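Threonine phosphate decarboxylase-like enzyme (Sulfurospirillum multivorans, PDB 6OUX) catalyses the pyridoxal phosphate-dependent decarboxylation of L-serine O-phosphate to ethanolamine O-phosphate, a precursor in norcobamide biosynthesis. Local coordinates at residues A[62-65]-A[66-70]; A[276-279]-A[280-283]; A[307-310]-A[311-315]; A[377-380]-A[381-385]. All blocks are in the same frame, centred on the assembly; numbering follows the deposited sequence.

Interaction 1: A[62-65]-A[66-70]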
ATOM      1  N   TYR A  62     -18.408   6.027 -12.151  1.00 14.48           N
ATOM      2  CA  TYR A  62     -17.333   6.583 -12.918  1.00 14.44           C
ATOM      3  C   TYR A  62     -16.333   5.522 -13.412  1.00 15.19           C
ATOM      4  O   TYR A  62     -15.861   5.572 -14.572  1.00 15.01           O
ATOM      5  CB  TYR A  62     -16.584   7.684 -12.162  1.00 14.37           C
ATOM      6  CG  TYR A  62     -17.197   9.052 -12.211  1.00 14.39           C
ATOM      7  CD1 TYR A  62     -18.132   9.488 -11.278  1.00 15.11           C
ATOM      8  CD2 TYR A  62     -16.802   9.937 -13.161  1.00 16.13           C
ATOM      9  CE1 TYR A  62     -18.648  10.754 -11.318  1.00 15.09           C
ATOM     10  CE2 TYR A  62     -17.307  11.204 -13.211  1.00 16.36           C
ATOM     11  CZ  TYR A  62     -18.232  11.595 -12.302  1.00 15.98           C
ATOM     12  OH  TYR A  62     -18.668  12.846 -12.408  1.00 16.57           O
ATOM     13  N   ILE A  63     -16.041   4.542 -12.555  1.00 15.37           N
ATOM     14  CA  ILE A  63     -15.180   3.446 -12.946  1.00 16.49           C
ATOM     15  C   ILE A  63     -15.812   2.645 -14.131  1.00 17.52           C
ATOM     16  O   ILE A  63     -15.155   2.384 -15.119  1.00 16.19           O
ATOM     17  CB  ILE A  63     -14.843   2.573 -11.758  1.00 14.26           C
ATOM     18  CG1 ILE A  63     -13.987   3.370 -10.783  1.00 13.51           C
ATOM     19  CG2 ILE A  63     -14.107   1.321 -12.218  1.00 14.87           C
ATOM     20  CD1 ILE A  63     -13.681   2.637  -9.487  1.00 14.74           C
ATOM     21  N   ASP A  64     -17.075   2.277 -13.989  1.00 19.50           N
ATOM     22  CA  ASP A  64     -17.753   1.521 -14.986  1.00 20.96           C
ATOM     23  C   ASP A  64     -17.723   2.264 -16.291  1.00 23.84           C
ATOM     24  O   ASP A  64     -17.382   1.669 -17.318  1.00 21.78           O
ATOM     25  CB  ASP A  64     -19.193   1.270 -14.564  1.00 24.71           C
ATOM     26  CG  ASP A  64     -19.958   0.373 -15.521  1.00 28.64           C
ATOM     27  OD1 ASP A  64     -19.345  -0.385 -16.260  1.00 35.37           O
ATOM     28  OD2 ASP A  64     -21.210   0.437 -15.530  1.00 36.26           O
ATOM     29  N   ARG A  65     -18.095   3.546 -16.248  1.00 20.01           N
ATOM     30  CA  ARG A  65     -18.260   4.342 -17.457  1.00 22.16           C
ATOM     31  C   ARG A  65     -16.918   4.693 -18.076  1.00 20.60           C
ATOM     32  O   ARG A  65     -16.777   4.650 -19.294  1.00 22.23           O
ATOM     33  CB  ARG A  65     -19.136   5.602 -17.248  1.00 21.42           C
ATOM     34  CG  ARG A  65     -20.641   5.325 -16.954  1.00 23.79           C
ATOM     35  CD  ARG A  65     -21.441   6.462 -16.184  1.00 24.82           C
ATOM     36  NE  ARG A  65     -20.759   7.616 -16.607  1.00 27.39           N
ATOM     37  CZ  ARG A  65     -20.063   8.509 -15.949  1.00 22.90           C
ATOM     38  NH1 ARG A  65     -19.430   9.295 -16.736  1.00 24.02           N
ATOM     39  NH2 ARG A  65     -20.083   8.743 -14.646  1.00 25.16           N
ATOM     40  N   GLU A  66     -15.950   5.026 -17.259  1.00 17.87           N
ATOM     41  CA  GLU A  66     -14.677   5.549 -17.756  1.00 20.85           C
ATOM     42  C   GLU A  66     -13.550   4.506 -17.909  1.00 20.57           C
ATOM     43  O   GLU A  66     -12.594   4.736 -18.667  1.00 19.72           O
ATOM     44  CB  GLU A  66     -14.151   6.704 -16.900  1.00 20.87           C
ATOM     45  CG  GLU A  66     -15.088   7.901 -16.806  1.00 22.90           C
ATOM     46  CD  GLU A  66     -14.467   9.102 -16.084  1.00 25.03           C
ATOM     47  OE1 GLU A  66     -13.429   8.948 -15.439  1.00 26.23           O
ATOM     48  OE2 GLU A  66     -15.051  10.212 -16.112  1.00 24.83           O
ATOM     49  N   LEU A  67     -13.647   3.400 -17.185  1.00 21.25           N
ATOM     50  CA  LEU A  67     -12.563   2.401 -17.239  1.00 22.05           C
ATOM     51  C   LEU A  67     -12.980   1.101 -17.812  1.00 20.88           C
ATOM     52  O   LEU A  67     -12.232   0.494 -18.574  1.00 22.36           O
ATOM     53  CB  LEU A  67     -11.971   2.136 -15.837  1.00 22.06           C
ATOM     54  CG  LEU A  67     -11.238   3.321 -15.207  1.00 21.97           C
ATOM     55  CD1 LEU A  67     -10.620   2.870 -13.904  1.00 21.21           C
ATOM     56  CD2 LEU A  67     -10.166   3.964 -16.053  1.00 23.56           C
ATOM     57  N   ILE A  68     -14.160   0.639 -17.441  1.00 21.42           N
ATOM     58  CA  ILE A  68     -14.554  -0.693 -17.789  1.00 22.15           C
ATOM     59  C   ILE A  68     -15.091  -0.723 -19.192  1.00 22.05           C
ATOM     60  O   ILE A  68     -14.567  -1.468 -20.006  1.00 20.09           O
ATOM     61  CB  ILE A  68     -15.572  -1.262 -16.822  1.00 23.79           C
ATOM     62  CG1 ILE A  68     -14.999  -1.307 -15.392  1.00 24.17           C
ATOM     63  CG2 ILE A  68     -16.019  -2.620 -17.270  1.00 23.93           C
ATOM     64  CD1 ILE A  68     -13.718  -2.066 -15.187  1.00 26.40           C
ATOM     65  N   GLN A  69     -16.115   0.083 -19.476  1.00 20.98           N
ATOM     66  CA  GLN A  69     -16.759   0.061 -20.813  1.00 21.57           C
ATOM     67  C   GLN A  69     -15.876   0.604 -21.927  1.00 23.12           C
ATOM     68  O   GLN A  69     -16.090   0.316 -23.080  1.00 23.60           O
ATOM     69  CB  GLN A  69     -18.046   0.885 -20.795  1.00 21.53           C
ATOM     70  CG  GLN A  69     -19.117   0.276 -19.978  1.00 19.32           C
ATOM     71  CD  GLN A  69     -20.443   0.985 -20.164  1.00 21.02           C
ATOM     72  OE1 GLN A  69     -20.486   2.239 -20.216  1.00 19.78           O
ATOM     73  NE2 GLN A  69     -21.542   0.187 -20.257  1.00 15.51           N
ATOM     74  N   THR A  70     -14.891   1.411 -21.599  1.00 22.99           N
ATOM     75  CA  THR A  70     -13.970   1.910 -22.593  1.00 22.26           C
ATOM     76  C   THR A  70     -12.695   1.047 -22.747  1.00 24.32           C
ATOM     77  O   THR A  70     -11.855   1.375 -23.539  1.00 23.87           O
ATOM     78  CB  THR A  70     -13.451   3.235 -22.128  1.00 21.46           C
ATOM     79  OG1 THR A  70     -12.701   2.996 -20.901  1.00 23.13           O
ATOM     80  CG2 THR A  70     -14.611   4.190 -21.828  1.00 22.48           C
TER
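Tyr62 and Glu66 sit one turn apart in the last turns of helix 53-68, where the alpha helix widens into a pi-type turn. Their side chains run side by side. The carboxylate of Glu66 meets the ring at its edge, with OE2 3.4 Å from Tyr62 CD2, and the two planes stand 88° apart. Glu66 CG lies anti to its own carbonyl carbon (chi1 -59°), and the extended chain beyond it carries the carboxylate to the ring edge. There OE1 bonds Tyr281 OH and OE2 forms a salt bridge with Arg288. With an alanine in place of Glu66, the Tyr281 hydroxyl and the Arg288 charge would probably lose their mate, and a gap would open at the Tyr62 ring edge. Arg65 lays NH2 over the centre of one Tyr62 face, 3.7 Å above the plane, and NH2 also pairs with Asp61. Ile63 O accepts from both Leu67 N at 2.8 Å and Ile68 N at 3.1 Å. Gln69 N reaches back five residues to Asp64 O at 3.0 Å. Tyr73 of the second subunit packs on Ile63, Asp64 and Ile68. Such i+5 bonds are typical of a pi-type turn, here at the dimer interface.

Interaction 2: A[276-279]-A[280-283]; sequences NGIG and EYCL
Asn276 caps the N-terminus of helix 277-286, and the first turn of that helix packs tightly behind it. The N-cap bond runs from Gly279 N to Asn276 OD1 at 2.9 Å, with the donor tilted 34° from the plane of the side-chain carbonyl. Asn276 grips the turn a second time: its backbone O accepts from Glu280 N at 3.0 Å. That second bond is nearly straight, with an N-H...O angle of 168°. Gly279 lies close under the cap. A side chain there would run into Asn276 OD1, so the glycine lets the cap sit near the backbone. Gly277 O takes the N-H of Tyr281, and Gly279 O takes that of Leu283 at 2.8 Å.

The side chains make a looser contact than the backbone. Ile278 and Tyr281 are both partly exposed, and their side chains come nearest at Ile278 CD1, which approaches the ring obliquely. The Tyr281 ring leads away from this turn, its CG anti to the backbone N (chi1 169°). It packs instead on Tyr62, Ile63 and Leu67 of helix 53-68, and its hydroxyl bonds Glu66. Glu280 is also partly exposed, but its end is held: the extended chain brings OE2 to Ser82 OG and Arg284 NE. Leu283 is buried against Leu87 and Met91 of helix 84-95. The cap also lies at the dimer interface: Gly277 makes a backbone hydrogen bond to the second subunit, and Asn276 packs on Asn276 of that subunit. Across the Ile278-Tyr281 pair, CD1 stands 4.3 Å from CD2 of the ring.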
ATOM      1  N   ASN A 276      -1.144   2.447  -6.352  1.00 24.37           N
ATOM      2  CA  ASN A 276      -1.389   1.460  -7.405  1.00 22.64           C
ATOM      3  C   ASN A 276      -2.167   2.172  -8.486  1.00 22.78           C
ATOM      4  O   ASN A 276      -2.612   3.300  -8.263  1.00 20.86           O
ATOM      5  CB  ASN A 276      -2.103   0.200  -6.889  1.00 24.33           C
ATOM      6  CG  ASN A 276      -3.326   0.490  -6.010  1.00 24.91           C
ATOM      7  OD1 ASN A 276      -3.867   1.556  -6.033  1.00 23.68           O
ATOM      8  ND2 ASN A 276      -3.761  -0.509  -5.214  1.00 29.71           N
ATOM      9  N   GLY A 277      -2.386   1.509  -9.617  1.00 19.23           N
ATOM     10  CA  GLY A 277      -3.109   2.130 -10.739  1.00 19.28           C
ATOM     11  C   GLY A 277      -4.477   2.647 -10.331  1.00 18.51           C
ATOM     12  O   GLY A 277      -4.877   3.769 -10.670  1.00 19.60           O
ATOM     13  N   ILE A 278      -5.263   1.786  -9.714  1.00 19.05           N
ATOM     14  CA  ILE A 278      -6.669   2.133  -9.428  1.00 19.75           C
ATOM     15  C   ILE A 278      -6.703   3.249  -8.399  1.00 19.99           C
ATOM     16  O   ILE A 278      -7.547   4.103  -8.504  1.00 20.18           O
ATOM     17  CB  ILE A 278      -7.538   0.912  -9.014  1.00 21.68           C
ATOM     18  CG1 ILE A 278      -9.034   1.249  -8.882  1.00 22.80           C
ATOM     19  CG2 ILE A 278      -7.079   0.311  -7.705  1.00 22.52           C
ATOM     20  CD1 ILE A 278      -9.609   1.806 -10.179  1.00 26.31           C
ATOM     21  N   GLY A 279      -5.763   3.237  -7.445  1.00 19.79           N
ATOM     22  CA  GLY A 279      -5.597   4.281  -6.459  1.00 19.92           C
ATOM     23  C   GLY A 279      -5.386   5.640  -7.090  1.00 20.37           C
ATOM     24  O   GLY A 279      -6.050   6.634  -6.695  1.00 18.03           O
ATOM     25  N   GLU A 280      -4.444   5.687  -8.032  1.00 18.09           N
ATOM     26  CA  GLU A 280      -4.168   6.891  -8.784  1.00 18.96           C
ATOM     27  C   GLU A 280      -5.352   7.414  -9.555  1.00 17.95           C
ATOM     28  O   GLU A 280      -5.582   8.603  -9.505  1.00 17.95           O
ATOM     29  CB  GLU A 280      -3.018   6.699  -9.750  1.00 20.47           C
ATOM     30  CG  GLU A 280      -2.702   7.957 -10.496  1.00 21.82           C
ATOM     31  CD  GLU A 280      -1.464   7.832 -11.368  1.00 24.92           C
ATOM     32  OE1 GLU A 280      -0.770   6.782 -11.363  1.00 23.51           O
ATOM     33  OE2 GLU A 280      -1.224   8.799 -12.092  1.00 22.65           O
ATOM     34  N   TYR A 281      -6.055   6.546 -10.298  1.00 18.31           N
ATOM     35  CA  TYR A 281      -7.264   6.920 -11.010  1.00 17.70           C
ATOM     36  C   TYR A 281      -8.210   7.634 -10.011  1.00 17.76           C
ATOM     37  O   TYR A 281      -8.762   8.697 -10.294  1.00 16.45           O
ATOM     38  CB  TYR A 281      -7.991   5.692 -11.578  1.00 18.93           C
ATOM     39  CG  TYR A 281      -9.365   6.048 -12.076  1.00 19.00           C
ATOM     40  CD1 TYR A 281      -9.531   6.647 -13.344  1.00 20.51           C
ATOM     41  CD2 TYR A 281     -10.490   5.908 -11.274  1.00 20.01           C
ATOM     42  CE1 TYR A 281     -10.794   7.038 -13.813  1.00 21.05           C
ATOM     43  CE2 TYR A 281     -11.753   6.338 -11.736  1.00 20.03           C
ATOM     44  CZ  TYR A 281     -11.895   6.903 -12.992  1.00 21.79           C
ATOM     45  OH  TYR A 281     -13.137   7.305 -13.466  1.00 20.85           O
ATOM     46  N   CYS A 282      -8.386   7.033  -8.853  1.00 17.15           N
ATOM     47  CA  CYS A 282      -9.363   7.548  -7.885  1.00 19.61           C
ATOM     48  C   CYS A 282      -8.910   8.878  -7.328  1.00 18.39           C
ATOM     49  O   CYS A 282      -9.702   9.799  -7.165  1.00 16.91           O
ATOM     50  CB  CYS A 282      -9.561   6.559  -6.737  1.00 18.62           C
ATOM     51  SG  CYS A 282     -10.583   5.130  -7.153  1.00 21.00           S
ATOM     52  N   LEU A 283      -7.625   8.976  -7.073  1.00 19.39           N
ATOM     53  CA  LEU A 283      -7.069  10.212  -6.559  1.00 22.69           C
ATOM     54  C   LEU A 283      -7.312  11.384  -7.526  1.00 21.66           C
ATOM     55  O   LEU A 283      -7.720  12.508  -7.089  1.00 17.87           O
ATOM     56  CB  LEU A 283      -5.578  10.080  -6.294  1.00 26.24           C
ATOM     57  CG  LEU A 283      -5.082  11.162  -5.361  1.00 30.60           C
ATOM     58  CD1 LEU A 283      -5.318  10.665  -3.945  1.00 32.83           C
ATOM     59  CD2 LEU A 283      -3.607  11.488  -5.586  1.00 35.36           C
TER

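Interaction 3: A[307-310]-A[311-315]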
ATOM      1  N   CYS A 307     -28.775  11.786   9.731  1.00 13.52           N
ATOM      2  CA  CYS A 307     -29.681  12.516  10.639  1.00 17.37           C
ATOM      3  C   CYS A 307     -30.991  11.743  10.818  1.00 15.75           C
ATOM      4  O   CYS A 307     -31.442  11.538  11.929  1.00 15.42           O
ATOM      5  CB  CYS A 307     -29.919  13.904  10.145  1.00 16.69           C
ATOM      6  SG  CYS A 307     -28.489  14.990  10.296  1.00 22.99           S
ATOM      7  N   ARG A 308     -31.546  11.239   9.723  1.00 16.16           N
ATOM      8  CA  ARG A 308     -32.789  10.458   9.791  1.00 18.02           C
ATOM      9  C   ARG A 308     -32.641   9.135  10.549  1.00 17.13           C
ATOM     10  O   ARG A 308     -33.480   8.782  11.357  1.00 16.27           O
ATOM     11  CB  ARG A 308     -33.319  10.262   8.387  1.00 21.10           C
ATOM     12  CG  ARG A 308     -34.722   9.723   8.292  1.00 26.08           C
ATOM     13  CD  ARG A 308     -34.908   8.935   6.985  1.00 29.27           C
ATOM     14  NE  ARG A 308     -35.685   7.750   7.342  1.00 42.40           N
ATOM     15  CZ  ARG A 308     -35.239   6.516   7.595  1.00 42.87           C
ATOM     16  NH1 ARG A 308     -36.138   5.598   7.936  1.00 52.17           N
ATOM     17  NH2 ARG A 308     -33.972   6.150   7.439  1.00 40.64           N
ATOM     18  N   PHE A 309     -31.567   8.405  10.269  1.00 15.23           N
ATOM     19  CA  PHE A 309     -31.226   7.254  10.981  1.00 16.07           C
ATOM     20  C   PHE A 309     -31.088   7.527  12.521  1.00 17.27           C
ATOM     21  O   PHE A 309     -31.646   6.765  13.331  1.00 17.24           O
ATOM     22  CB  PHE A 309     -29.915   6.696  10.392  1.00 15.92           C
ATOM     23  CG  PHE A 309     -29.475   5.381  10.938  1.00 16.12           C
ATOM     24  CD1 PHE A 309     -30.365   4.324  11.138  1.00 15.89           C
ATOM     25  CD2 PHE A 309     -28.110   5.132  11.125  1.00 16.84           C
ATOM     26  CE1 PHE A 309     -29.916   3.104  11.598  1.00 14.97           C
ATOM     27  CE2 PHE A 309     -27.666   3.894  11.538  1.00 16.40           C
ATOM     28  CZ  PHE A 309     -28.562   2.884  11.767  1.00 16.36           C
ATOM     29  N   LYS A 310     -30.327   8.542  12.898  1.00 16.28           N
ATOM     30  CA  LYS A 310     -30.161   8.871  14.329  1.00 20.94           C
ATOM     31  C   LYS A 310     -31.480   9.178  15.019  1.00 20.13           C
ATOM     32  O   LYS A 310     -31.701   8.759  16.128  1.00 19.61           O
ATOM     33  CB  LYS A 310     -29.252  10.073  14.539  1.00 22.49           C
ATOM     34  CG  LYS A 310     -27.838   9.732  14.204  1.00 24.65           C
ATOM     35  CD  LYS A 310     -26.930  10.926  14.379  1.00 26.97           C
ATOM     36  CE  LYS A 310     -26.924  11.855  13.220  1.00 30.24           C
ATOM     37  NZ  LYS A 310     -26.042  13.016  13.533  1.00 31.40           N
ATOM     38  N   GLU A 311     -32.341   9.919  14.343  1.00 20.96           N
ATOM     39  CA  GLU A 311     -33.641  10.242  14.852  1.00 23.78           C
ATOM     40  C   GLU A 311     -34.471   8.963  15.014  1.00 21.69           C
ATOM     41  O   GLU A 311     -35.169   8.784  16.048  1.00 24.60           O
ATOM     42  CB  GLU A 311     -34.351  11.218  13.887  1.00 28.25           C
ATOM     43  CG  GLU A 311     -35.627  11.801  14.435  1.00 33.94           C
ATOM     44  CD  GLU A 311     -36.331  12.710  13.454  1.00 41.04           C
ATOM     45  OE1 GLU A 311     -36.674  12.260  12.328  1.00 46.34           O
ATOM     46  OE2 GLU A 311     -36.547  13.881  13.825  1.00 50.06           O
ATOM     47  N   ALA A 312     -34.360   8.048  14.069  1.00 18.65           N
ATOM     48  CA  ALA A 312     -35.116   6.830  14.143  1.00 17.89           C
ATOM     49  C   ALA A 312     -34.628   5.966  15.318  1.00 19.22           C
ATOM     50  O   ALA A 312     -35.425   5.334  15.996  1.00 18.67           O
ATOM     51  CB  ALA A 312     -35.022   6.067  12.861  1.00 17.51           C
ATOM     52  N   LEU A 313     -33.316   5.948  15.529  1.00 18.33           N
ATOM     53  CA  LEU A 313     -32.726   5.193  16.612  1.00 20.27           C
ATOM     54  C   LEU A 313     -33.174   5.750  17.942  1.00 21.40           C
ATOM     55  O   LEU A 313     -33.365   4.983  18.844  1.00 21.03           O
ATOM     56  CB  LEU A 313     -31.192   5.205  16.521  1.00 18.83           C
ATOM     57  CG  LEU A 313     -30.654   4.342  15.386  1.00 18.43           C
ATOM     58  CD1 LEU A 313     -29.183   4.680  15.155  1.00 21.38           C
ATOM     59  CD2 LEU A 313     -30.774   2.844  15.627  1.00 19.64           C
ATOM     60  N   LEU A 314     -33.322   7.073  18.031  1.00 24.97           N
ATOM     61  CA  LEU A 314     -33.746   7.748  19.273  1.00 28.84           C
ATOM     62  C   LEU A 314     -35.137   7.303  19.681  1.00 30.13           C
ATOM     63  O   LEU A 314     -35.493   7.349  20.855  1.00 35.58           O
ATOM     64  CB  LEU A 314     -33.658   9.279  19.150  1.00 31.23           C
ATOM     65  CG  LEU A 314     -32.224   9.820  19.392  1.00 34.47           C
ATOM     66  CD1 LEU A 314     -32.105  11.310  19.099  1.00 35.20           C
ATOM     67  CD2 LEU A 314     -31.776   9.542  20.817  1.00 34.21           C
ATOM     68  N   GLY A 315     -35.906   6.876  18.697  1.00 27.42           N
ATOM     69  CA  GLY A 315     -37.222   6.325  18.889  1.00 28.51           C
ATOM     70  C   GLY A 315     -37.264   4.991  19.600  1.00 28.08           C
ATOM     71  O   GLY A 315     -38.320   4.600  20.020  1.00 30.49           O
TER
HETATM   72  O   HOH W   1     -36.217   9.392  11.366  1.00 23.41           O
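Arg308 O is gripped twice in the last turns of helix 289-314. It accepts the backbone N-H of Ala312 at 2.9 Å, and it accepts a hydrogen bond from a water at 2.8 Å. The same water donates to Glu311 OE1 at 3.1 Å, and so ties the side chain of an exposed residue to the helix backbone. Backbone bonds of the regular alpha-helical kind join Glu311 to Cys307, Leu313 to Phe309 and Leu314 to Lys310. The long polar side chains find their partners outside this turn: Arg308 NH2 pairs with Glu305, and Lys310 NZ bonds Ser324 O.

The packing centres on Phe309 and Leu313, both buried. Phe309 CG is anti to its backbone N (chi1 -174°), which brings the ring under Leu313. Leu313 CD1 rests over one face of the phenyl ring in a CH-pi contact. It lies 3.9 Å from the ring centroid and only 9° off the ring normal. Leu313 CG also touches Phe309 O, at 3.3 Å. Replacing Phe309 by an alanine would probably leave Leu313 CD1 without its aromatic face and open a gap toward Val382. The Phe309 side chain is about 9 Å from that of Arg369, which probably binds O-phospho-L-serine.

Around this core, Phe309 packs on Asn378 and Val382 of helix 375-388, and Ala312 also meets Val382. On the sheet side, Leu313 touches Leu331 of strand 328-332 and Val321 of strand 320-321, while Lys310 lies on Val329. The turn is thus wedged between a helix and two antiparallel strands.

Interaction 4: A[377-380]-A[381-385]; sequences ENNC and IVMAL
Cys380 O accepts the N-H of Ala384 at 2.9 Å, an i to i+4 bond of the alpha helix 375-388, with an N-H...O angle of 168°. Met383 N bonds Asn379 O at the same distance. Glu377 O and Asn378 O take Ile381 N and Val382 N, each at 3.0 Å. The side chains then sort by face. Asn378 is buried, and its amide has a partner at each end: ND2 donates to Glu305 OE2, and OD1 accepts from Arg373 N. Val382 lies on the same flank, with CG2 3.3 Å from Asn378 O, and it faces helix 289-314. Ile381 turns to another neighbour, Ile45 of strand 45-46. Its CG1 is anti to its own carbonyl carbon (chi1 -66°), which brings that branch to 3.4 Å from Glu377 O. Ala384 and Leu385 meet helix 339-350 through Leu346. The helix thus joins two other helices and an edge strand of the smaller sheet. The outer face is exposed at Met383 and partly at Asn379. There the Asn379 and Met383 side chains cross obliquely, and Asn379 ND2 comes to 3.7 Å from Met383 SD.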
ATOM      1  N   GLU A 377     -31.447   0.166   4.070  1.00 18.72           N
ATOM      2  CA  GLU A 377     -30.683  -0.618   5.015  1.00 18.45           C
ATOM      3  C   GLU A 377     -30.854  -0.068   6.430  1.00 16.05           C
ATOM      4  O   GLU A 377     -31.003  -0.859   7.382  1.00 18.74           O
ATOM      5  CB  GLU A 377     -29.231  -0.704   4.572  1.00 18.81           C
ATOM      6  CG  GLU A 377     -29.071  -1.563   3.323  1.00 21.54           C
ATOM      7  CD  GLU A 377     -27.655  -1.714   2.878  1.00 25.48           C
ATOM      8  OE1 GLU A 377     -27.274  -2.764   2.401  1.00 35.77           O
ATOM      9  OE2 GLU A 377     -26.932  -0.735   2.914  1.00 32.22           O
ATOM     10  N   ASN A 378     -30.828   1.246   6.612  1.00 14.61           N
ATOM     11  CA  ASN A 378     -31.036   1.805   7.928  1.00 14.18           C
ATOM     12  C   ASN A 378     -32.372   1.392   8.477  1.00 15.19           C
ATOM     13  O   ASN A 378     -32.461   1.078   9.647  1.00 15.17           O
ATOM     14  CB  ASN A 378     -30.878   3.332   7.971  1.00 14.69           C
ATOM     15  CG  ASN A 378     -29.410   3.774   7.718  1.00 14.84           C
ATOM     16  OD1 ASN A 378     -28.495   2.965   7.859  1.00 13.87           O
ATOM     17  ND2 ASN A 378     -29.223   4.962   7.238  1.00 14.31           N
ATOM     18  N   ASN A 379     -33.416   1.359   7.634  1.00 17.59           N
ATOM     19  CA  ASN A 379     -34.746   1.015   8.129  1.00 21.93           C
ATOM     20  C   ASN A 379     -34.726  -0.410   8.678  1.00 20.33           C
ATOM     21  O   ASN A 379     -35.279  -0.655   9.747  1.00 20.73           O
ATOM     22  CB  ASN A 379     -35.773   1.200   6.998  1.00 27.33           C
ATOM     23  CG  ASN A 379     -37.214   1.136   7.481  1.00 38.36           C
ATOM     24  OD1 ASN A 379     -37.641   1.899   8.358  1.00 43.96           O
ATOM     25  ND2 ASN A 379     -38.001   0.213   6.883  1.00 49.60           N
ATOM     26  N   CYS A 380     -34.066  -1.322   7.962  1.00 18.09           N
ATOM     27  CA  CYS A 380     -33.927  -2.711   8.378  1.00 20.68           C
ATOM     28  C   CYS A 380     -33.199  -2.844   9.737  1.00 19.27           C
ATOM     29  O   CYS A 380     -33.578  -3.606  10.620  1.00 19.50           O
ATOM     30  CB  CYS A 380     -33.141  -3.523   7.324  1.00 22.72           C
ATOM     31  SG  CYS A 380     -34.058  -3.780   5.764  1.00 28.27           S
ATOM     32  N   ILE A 381     -32.155  -2.073   9.893  1.00 17.96           N
ATOM     33  CA  ILE A 381     -31.441  -2.053  11.156  1.00 16.80           C
ATOM     34  C   ILE A 381     -32.346  -1.576  12.290  1.00 17.02           C
ATOM     35  O   ILE A 381     -32.367  -2.170  13.362  1.00 16.06           O
ATOM     36  CB  ILE A 381     -30.173  -1.179  11.033  1.00 16.13           C
ATOM     37  CG1 ILE A 381     -29.198  -1.803  10.065  1.00 16.26           C
ATOM     38  CG2 ILE A 381     -29.527  -1.056  12.380  1.00 16.40           C
ATOM     39  CD1 ILE A 381     -28.046  -0.908   9.665  1.00 16.71           C
ATOM     40  N   VAL A 382     -33.062  -0.488  12.081  1.00 16.70           N
ATOM     41  CA  VAL A 382     -33.872   0.061  13.134  1.00 18.07           C
ATOM     42  C   VAL A 382     -34.973  -0.989  13.539  1.00 19.23           C
ATOM     43  O   VAL A 382     -35.274  -1.210  14.734  1.00 15.31           O
ATOM     44  CB  VAL A 382     -34.551   1.389  12.713  1.00 18.84           C
ATOM     45  CG1 VAL A 382     -35.503   1.829  13.826  1.00 18.10           C
ATOM     46  CG2 VAL A 382     -33.520   2.482  12.451  1.00 20.73           C
ATOM     47  N   MET A 383     -35.580  -1.561  12.511  1.00 20.96           N
ATOM     48  CA  MET A 383     -36.620  -2.584  12.686  1.00 23.61           C
ATOM     49  C   MET A 383     -36.091  -3.764  13.473  1.00 21.85           C
ATOM     50  O   MET A 383     -36.688  -4.130  14.476  1.00 19.41           O
ATOM     51  CB  MET A 383     -37.222  -3.026  11.331  1.00 26.45           C
ATOM     52  CG  MET A 383     -38.366  -2.108  10.884  1.00 33.77           C
ATOM     53  SD  MET A 383     -39.137  -2.413   9.247  1.00 37.23           S
ATOM     54  CE  MET A 383     -40.661  -1.526   9.581  1.00 45.30           C
ATOM     55  N   ALA A 384     -34.982  -4.332  12.998  1.00 19.92           N
ATOM     56  CA  ALA A 384     -34.304  -5.426  13.679  1.00 19.63           C
ATOM     57  C   ALA A 384     -33.979  -5.149  15.124  1.00 20.15           C
ATOM     58  O   ALA A 384     -34.356  -5.961  16.008  1.00 21.36           O
ATOM     59  CB  ALA A 384     -33.067  -5.835  12.938  1.00 18.83           C
ATOM     60  N   LEU A 385     -33.353  -4.014  15.400  1.00 18.23           N
ATOM     61  CA  LEU A 385     -33.096  -3.598  16.798  1.00 19.35           C
ATOM     62  C   LEU A 385     -34.336  -3.484  17.671  1.00 22.08           C
ATOM     63  O   LEU A 385     -34.302  -3.852  18.878  1.00 21.16           O
ATOM     64  CB  LEU A 385     -32.315  -2.265  16.895  1.00 17.38           C
ATOM     65  CG  LEU A 385     -30.854  -2.373  16.492  1.00 18.47           C
ATOM     66  CD1 LEU A 385     -30.282  -0.966  16.319  1.00 19.55           C
ATOM     67  CD2 LEU A 385     -30.007  -3.200  17.427  1.00 18.44           C
TER

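All four contacts are local turns of helices, in two pairs. Interactions 1 and 2 lie at the dimer interface and touch each other through Glu66 and Tyr281, OE1 to OH at 2.6 Å. Their chemistry mixes polar bonds with aromatic and aliphatic packing, with a widened turn in one and an N-cap in the other. Interactions 3 and 4 join helices 289-314 and 375-388 beside the smaller sheet, and neither meets the second subunit. Here apolar packing links them, as Phe309 CE1 lies 3.8 Å from Val382 CG2. The pairs lie with centres about 33 to 36 Å apart. Interaction 2 has no fully exposed residue; the others each have buried and exposed ones.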